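Local coordinates for hypothetical protein YHBO (Escherichia coli, PDB 1OI4) that removes glyoxal and methylglyoxal adducts from proteins and nucleotides, releasing the repaired molecule together with glycolate or lactate, at residues Glu163-Val172 against Asp179-Leu190. Numbering follows the deposited sequence.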
ATOM      1  N   GLU A 163       8.453  -6.924  17.152  1.00 14.05           N
ATOM      2  CA  GLU A 163       9.331  -7.145  16.006  1.00 16.22           C
ATOM      3  C   GLU A 163       8.864  -8.319  15.146  1.00 16.11           C
ATOM      4  O   GLU A 163       9.066  -8.318  13.932  1.00 15.88           O
ATOM      5  CB  GLU A 163      10.783  -7.344  16.456  1.00 17.02           C
ATOM      6  CG  GLU A 163      10.960  -8.120  17.732  1.00 16.36           C
ATOM      7  CD  GLU A 163      12.417  -8.398  18.028  1.00 19.47           C
ATOM      8  OE1 GLU A 163      13.268  -7.540  17.713  1.00 17.90           O
ATOM      9  OE2 GLU A 163      12.709  -9.473  18.586  1.00 19.93           O
ATOM     10  N   VAL A 164       8.242  -9.313  15.776  1.00 15.71           N
ATOM     11  CA  VAL A 164       7.707 -10.467  15.055  1.00 15.95           C
ATOM     12  C   VAL A 164       6.544 -11.089  15.810  1.00 15.28           C
ATOM     13  O   VAL A 164       6.543 -11.136  17.040  1.00 14.44           O
ATOM     14  CB  VAL A 164       8.752 -11.595  14.829  1.00 16.00           C
ATOM     15  CG1 VAL A 164       9.899 -11.080  14.000  1.00 19.51           C
ATOM     16  CG2 VAL A 164       9.237 -12.153  16.170  1.00 14.52           C
ATOM     17  N   VAL A 165       5.554 -11.558  15.055  1.00 14.50           N
ATOM     18  CA  VAL A 165       4.383 -12.218  15.614  1.00 14.14           C
ATOM     19  C   VAL A 165       4.174 -13.525  14.850  1.00 14.23           C
ATOM     20  O   VAL A 165       4.158 -13.537  13.616  1.00 14.97           O
ATOM     21  CB  VAL A 165       3.108 -11.354  15.464  1.00 14.78           C
ATOM     22  CG1 VAL A 165       1.903 -12.119  15.992  1.00 13.80           C
ATOM     23  CG2 VAL A 165       3.269 -10.044  16.219  1.00 14.73           C
ATOM     24  N   VAL A 166       4.029 -14.623  15.584  1.00 13.46           N
ATOM     25  CA  VAL A 166       3.809 -15.930  14.974  1.00 14.02           C
ATOM     26  C   VAL A 166       2.446 -16.462  15.424  1.00 15.01           C
ATOM     27  O   VAL A 166       2.235 -16.721  16.607  1.00 15.04           O
ATOM     28  CB  VAL A 166       4.912 -16.933  15.394  1.00 16.29           C
ATOM     29  CG1 VAL A 166       4.681 -18.278  14.725  1.00 13.14           C
ATOM     30  CG2 VAL A 166       6.284 -16.379  15.027  1.00 14.52           C
ATOM     31  N   ASP A 167       1.525 -16.616  14.480  1.00 15.61           N
ATOM     32  CA  ASP A 167       0.189 -17.105  14.794  1.00 17.37           C
ATOM     33  C   ASP A 167       0.039 -18.583  14.451  1.00 18.68           C
ATOM     34  O   ASP A 167       0.232 -18.985  13.303  1.00 17.69           O
ATOM     35  CB  ASP A 167      -0.862 -16.302  14.025  1.00 17.07           C
ATOM     36  CG  ASP A 167      -2.283 -16.632  14.456  1.00 18.53           C
ATOM     37  OD1 ASP A 167      -2.760 -16.047  15.452  1.00 16.82           O
ATOM     38  OD2 ASP A 167      -2.919 -17.487  13.804  1.00 21.14           O
ATOM     39  N   LYS A 168      -0.311 -19.383  15.455  1.00 20.15           N
ATOM     40  CA  LYS A 168      -0.508 -20.821  15.287  1.00 21.09           C
ATOM     41  C   LYS A 168       0.630 -21.483  14.536  1.00 20.91           C
ATOM     42  O   LYS A 168       0.404 -22.390  13.737  1.00 21.12           O
ATOM     43  CB  LYS A 168      -1.808 -21.096  14.533  1.00 23.21           C
ATOM     44  CG  LYS A 168      -3.039 -20.475  15.153  1.00 29.43           C
ATOM     45  CD  LYS A 168      -4.295 -20.884  14.402  1.00 29.92           C
ATOM     46  CE  LYS A 168      -5.483 -20.044  14.835  1.00 32.44           C
ATOM     47  NZ  LYS A 168      -5.280 -18.602  14.503  1.00 31.48           N
ATOM     48  N   ASP A 169       1.853 -21.036  14.790  1.00 21.11           N
ATOM     49  CA  ASP A 169       3.015 -21.601  14.114  1.00 21.62           C
ATOM     50  C   ASP A 169       2.843 -21.635  12.602  1.00 19.45           C
ATOM     51  O   ASP A 169       3.257 -22.593  11.952  1.00 20.34           O
ATOM     52  CB  ASP A 169       3.286 -23.020  14.603  1.00 24.80           C
ATOM     53  CG  ASP A 169       3.850 -23.053  15.996  1.00 27.13           C
ATOM     54  OD1 ASP A 169       4.731 -22.218  16.295  1.00 27.35           O
ATOM     55  OD2 ASP A 169       3.423 -23.921  16.783  1.00 29.84           O
ATOM     56  N   GLN A 170       2.217 -20.606  12.045  1.00 17.37           N
ATOM     57  CA  GLN A 170       2.024 -20.544  10.601  1.00 16.23           C
ATOM     58  C   GLN A 170       2.292 -19.149  10.056  1.00 15.62           C
ATOM     59  O   GLN A 170       3.149 -18.966   9.194  1.00 15.56           O
ATOM     60  CB  GLN A 170       0.598 -20.956  10.213  1.00 17.57           C
ATOM     61  CG  GLN A 170       0.297 -20.695   8.745  1.00 15.49           C
ATOM     62  CD  GLN A 170      -1.161 -20.873   8.383  1.00 18.28           C
ATOM     63  OE1 GLN A 170      -2.053 -20.647   9.202  1.00 18.59           O
ATOM     64  NE2 GLN A 170      -1.414 -21.257   7.136  1.00 17.64           N
ATOM     65  N   LEU A 171       1.548 -18.171  10.556  1.00 14.55           N
ATOM     66  CA  LEU A 171       1.702 -16.801  10.094  1.00 16.00           C
ATOM     67  C   LEU A 171       2.782 -16.050  10.847  1.00 15.63           C
ATOM     68  O   LEU A 171       2.679 -15.833  12.055  1.00 14.96           O
ATOM     69  CB  LEU A 171       0.386 -16.038  10.234  1.00 17.91           C
ATOM     70  CG  LEU A 171      -0.845 -16.584   9.511  1.00 21.60           C
ATOM     71  CD1 LEU A 171      -2.030 -15.682   9.828  1.00 21.10           C
ATOM     72  CD2 LEU A 171      -0.602 -16.642   8.007  1.00 20.87           C
ATOM     73  N   VAL A 172       3.820 -15.655  10.122  1.00 13.95           N
ATOM     74  CA  VAL A 172       4.912 -14.899  10.706  1.00 12.37           C
ATOM     75  C   VAL A 172       4.867 -13.497  10.115  1.00 11.09           C
ATOM     76  O   VAL A 172       4.945 -13.330   8.901  1.00 12.34           O
ATOM     77  CB  VAL A 172       6.270 -15.540  10.375  1.00 13.46           C
ATOM     78  CG1 VAL A 172       7.401 -14.721  10.995  1.00 13.11           C
ATOM     79  CG2 VAL A 172       6.301 -16.973  10.886  1.00 12.27           C
ATOM     80  N   ASP A 179      13.304  -5.395  11.718  1.00 11.71           N
ATOM     81  CA  ASP A 179      12.812  -6.595  12.397  1.00 11.73           C
ATOM     82  C   ASP A 179      13.263  -7.856  11.649  1.00 12.49           C
ATOM     83  O   ASP A 179      12.915  -8.971  12.041  1.00 11.84           O
ATOM     84  CB  ASP A 179      11.275  -6.627  12.462  1.00 12.66           C
ATOM     85  CG  ASP A 179      10.676  -5.436  13.187  1.00 14.56           C
ATOM     86  OD1 ASP A 179      11.264  -4.974  14.189  1.00 11.65           O
ATOM     87  OD2 ASP A 179       9.589  -4.978  12.759  1.00 14.63           O
ATOM     88  N   LEU A 180      14.018  -7.679  10.566  1.00 11.84           N
ATOM     89  CA  LEU A 180      14.477  -8.812   9.762  1.00 12.71           C
ATOM     90  C   LEU A 180      15.135  -9.937  10.558  1.00 14.10           C
ATOM     91  O   LEU A 180      14.848 -11.112  10.329  1.00 15.40           O
ATOM     92  CB  LEU A 180      15.426  -8.331   8.662  1.00 11.79           C
ATOM     93  CG  LEU A 180      14.737  -7.696   7.454  1.00 14.05           C
ATOM     94  CD1 LEU A 180      15.768  -7.061   6.541  1.00 12.44           C
ATOM     95  CD2 LEU A 180      13.942  -8.764   6.704  1.00 14.15           C
ATOM     96  N   PRO A 181      16.032  -9.598  11.499  1.00 14.18           N
ATOM     97  CA  PRO A 181      16.673 -10.659  12.277  1.00 14.01           C
ATOM     98  C   PRO A 181      15.642 -11.582  12.921  1.00 15.18           C
ATOM     99  O   PRO A 181      15.751 -12.806  12.847  1.00 14.28           O
ATOM    100  CB  PRO A 181      17.482  -9.881  13.307  1.00 15.53           C
ATOM    101  CG  PRO A 181      17.907  -8.669  12.521  1.00 15.52           C
ATOM    102  CD  PRO A 181      16.630  -8.285  11.806  1.00 13.35           C
ATOM    103  N   ALA A 182      14.629 -10.991  13.542  1.00 13.16           N
ATOM    104  CA  ALA A 182      13.599 -11.784  14.197  1.00 13.39           C
ATOM    105  C   ALA A 182      12.700 -12.463  13.167  1.00 13.31           C
ATOM    106  O   ALA A 182      12.322 -13.623  13.330  1.00 13.44           O
ATOM    107  CB  ALA A 182      12.778 -10.900  15.124  1.00 15.56           C
ATOM    108  N   PHE A 183      12.361 -11.731  12.111  1.00 11.87           N
ATOM    109  CA  PHE A 183      11.512 -12.251  11.043  1.00 11.68           C
ATOM    110  C   PHE A 183      12.127 -13.530  10.490  1.00 12.02           C
ATOM    111  O   PHE A 183      11.478 -14.573  10.450  1.00  9.76           O
ATOM    112  CB  PHE A 183      11.394 -11.217   9.923  1.00 10.73           C
ATOM    113  CG  PHE A 183      10.470 -11.619   8.802  1.00 10.50           C
ATOM    114  CD1 PHE A 183       9.091 -11.604   8.977  1.00 12.25           C
ATOM    115  CD2 PHE A 183      10.983 -11.953   7.551  1.00 12.58           C
ATOM    116  CE1 PHE A 183       8.228 -11.906   7.912  1.00 12.43           C
ATOM    117  CE2 PHE A 183      10.138 -12.258   6.481  1.00 12.94           C
ATOM    118  CZ  PHE A 183       8.754 -12.231   6.664  1.00 12.55           C
ATOM    119  N   ASN A 184      13.385 -13.438  10.069  1.00 11.77           N
ATOM    120  CA  ASN A 184      14.085 -14.584   9.512  1.00 12.82           C
ATOM    121  C   ASN A 184      14.166 -15.745  10.500  1.00 14.13           C
ATOM    122  O   ASN A 184      14.025 -16.903  10.116  1.00 14.25           O
ATOM    123  CB  ASN A 184      15.500 -14.187   9.071  1.00 13.25           C
ATOM    124  CG  ASN A 184      15.498 -13.196   7.922  1.00 13.34           C
ATOM    125  OD1 ASN A 184      14.626 -13.232   7.054  1.00 13.85           O
ATOM    126  ND2 ASN A 184      16.490 -12.317   7.901  1.00 15.38           N
ATOM    127  N   ARG A 185      14.400 -15.430  11.771  1.00 14.84           N
ATOM    128  CA  ARG A 185      14.496 -16.459  12.799  1.00 16.42           C
ATOM    129  C   ARG A 185      13.266 -17.364  12.824  1.00 15.12           C
ATOM    130  O   ARG A 185      13.386 -18.583  12.722  1.00 16.04           O
ATOM    131  CB  ARG A 185      14.675 -15.825  14.181  1.00 17.18           C
ATOM    132  CG  ARG A 185      14.812 -16.840  15.309  1.00 19.56           C
ATOM    133  CD  ARG A 185      14.792 -16.149  16.662  1.00 19.56           C
ATOM    134  NE  ARG A 185      13.492 -15.547  16.948  1.00 21.42           N
ATOM    135  CZ  ARG A 185      13.323 -14.300  17.378  1.00 23.20           C
ATOM    136  NH1 ARG A 185      14.374 -13.514  17.568  1.00 23.81           N
ATOM    137  NH2 ARG A 185      12.104 -13.841  17.636  1.00 20.71           N
ATOM    138  N   GLU A 186      12.087 -16.764  12.954  1.00 14.48           N
ATOM    139  CA  GLU A 186      10.850 -17.533  13.006  1.00 14.45           C
ATOM    140  C   GLU A 186      10.509 -18.220  11.690  1.00 14.27           C
ATOM    141  O   GLU A 186       9.970 -19.326  11.688  1.00 13.66           O
ATOM    142  CB  GLU A 186       9.692 -16.636  13.444  1.00 15.25           C
ATOM    143  CG  GLU A 186       9.866 -16.081  14.843  1.00 17.01           C
ATOM    144  CD  GLU A 186      10.154 -17.171  15.860  1.00 18.62           C
ATOM    145  OE1 GLU A 186       9.314 -18.078  16.006  1.00 17.76           O
ATOM    146  OE2 GLU A 186      11.220 -17.121  16.510  1.00 18.95           O
ATOM    147  N   ALA A 187      10.817 -17.565  10.575  1.00 13.25           N
ATOM    148  CA  ALA A 187      10.552 -18.142   9.259  1.00 14.78           C
ATOM    149  C   ALA A 187      11.371 -19.423   9.113  1.00 15.12           C
ATOM    150  O   ALA A 187      10.846 -20.473   8.734  1.00 14.22           O
ATOM    151  CB  ALA A 187      10.933 -17.152   8.166  1.00 11.94           C
ATOM    152  N   LEU A 188      12.663 -19.324   9.423  1.00 14.76           N
ATOM    153  CA  LEU A 188      13.562 -20.468   9.343  1.00 17.19           C
ATOM    154  C   LEU A 188      13.089 -21.568  10.275  1.00 18.27           C
ATOM    155  O   LEU A 188      13.082 -22.741   9.912  1.00 19.34           O
ATOM    156  CB  LEU A 188      14.983 -20.060   9.727  1.00 16.49           C
ATOM    157  CG  LEU A 188      15.752 -19.227   8.706  1.00 17.84           C
ATOM    158  CD1 LEU A 188      17.088 -18.806   9.294  1.00 18.79           C
ATOM    159  CD2 LEU A 188      15.953 -20.032   7.431  1.00 18.01           C
ATOM    160  N   ARG A 189      12.695 -21.178  11.482  1.00 19.24           N
ATOM    161  CA  ARG A 189      12.215 -22.135  12.462  1.00 19.32           C
ATOM    162  C   ARG A 189      11.076 -22.976  11.892  1.00 19.63           C
ATOM    163  O   ARG A 189      11.090 -24.207  11.998  1.00 18.85           O
ATOM    164  CB  ARG A 189      11.755 -21.404  13.720  1.00 20.83           C
ATOM    165  CG  ARG A 189      11.030 -22.287  14.706  1.00 24.20           C
ATOM    166  CD  ARG A 189      10.819 -21.583  16.029  1.00 25.64           C
ATOM    167  NE  ARG A 189       9.488 -21.858  16.550  1.00 31.87           N
ATOM    168  CZ  ARG A 189       8.375 -21.320  16.062  1.00 32.52           C
ATOM    169  NH1 ARG A 189       8.434 -20.469  15.045  1.00 34.37           N
ATOM    170  NH2 ARG A 189       7.202 -21.644  16.581  1.00 34.57           N
ATOM    171  N   LEU A 190      10.099 -22.321  11.272  1.00 16.74           N
ATOM    172  CA  LEU A 190       8.971 -23.043  10.700  1.00 18.25           C
ATOM    173  C   LEU A 190       9.355 -23.892   9.491  1.00 19.30           C
ATOM    174  O   LEU A 190       8.644 -24.834   9.140  1.00 19.23           O
ATOM    175  CB  LEU A 190       7.854 -22.070  10.308  1.00 17.32           C
ATOM    176  CG  LEU A 190       7.189 -21.296  11.450  1.00 17.29           C
ATOM    177  CD1 LEU A 190       6.029 -20.484  10.896  1.00 16.58           C
ATOM    178  CD2 LEU A 190       6.697 -22.258  12.519  1.00 16.68           C
TER
HETATM  179  O   HOH W   1      11.649 -11.595  19.107  1.00 23.67           O
HETATM  180  O   HOH W   2      13.207  -5.200  15.752  1.00 25.57           O
HETATM  181  O   HOH W   3      14.878  -7.871  14.970  1.00 26.65           O
HETATM  182  O   HOH W   4      15.049 -11.172  19.057  1.00 28.29           O
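V172 and L190 lie side by side, pointing opposite ways, with V172 CG2 3.5 Å from L190 CD1. The other branch of V172, CG1, stands anti to the backbone N (chi1 180°). It lies against E186 CB and reaches the F183 ring at CD1. L190 also covers the turn between the strands, with CD2 3.5 Å from D169 O. V166 lies square across the E186 chain, its CG2 3.6 Å from E186 CG. V164 sets CG2 beside R185 NH2.

A row of charges borders this apolar layer. The E186 chain bends at chi2 (-52°), and its carboxylate bridges two arginines of its own helix. E186 OE2 takes a nearly straight bond from R185 NE (2.8 Å) through its anti lone pair, within the guanidinium plane. E186 OE1 forms a salt bridge with R189 NH1 (2.7 Å). The R189 chain comes in perpendicular to D169; R189 NH2 meets D169 OD1 at 2.6 Å, a salt bridge whose hydrogen bond is weak, with the two planes 52° apart. An alanine here lacks the carboxylate, so R185 NE would probably lose its in-plane partner and V166 CG2 part of its cover. At the far end, a water links E163 OE2 to R185 NH1.

The contact seats helix 180-191 on the antiparallel hairpin of 165-167 and 171-174, which carries a classic beta bulge, Q170 and L171 opposite D167. This hairpin closes one edge of the mixed central sheet of the DJ-1/PfpI fold. F183 and A187 extend the packing to F122 on strand 121-124, while N184 turns to helix 37-48.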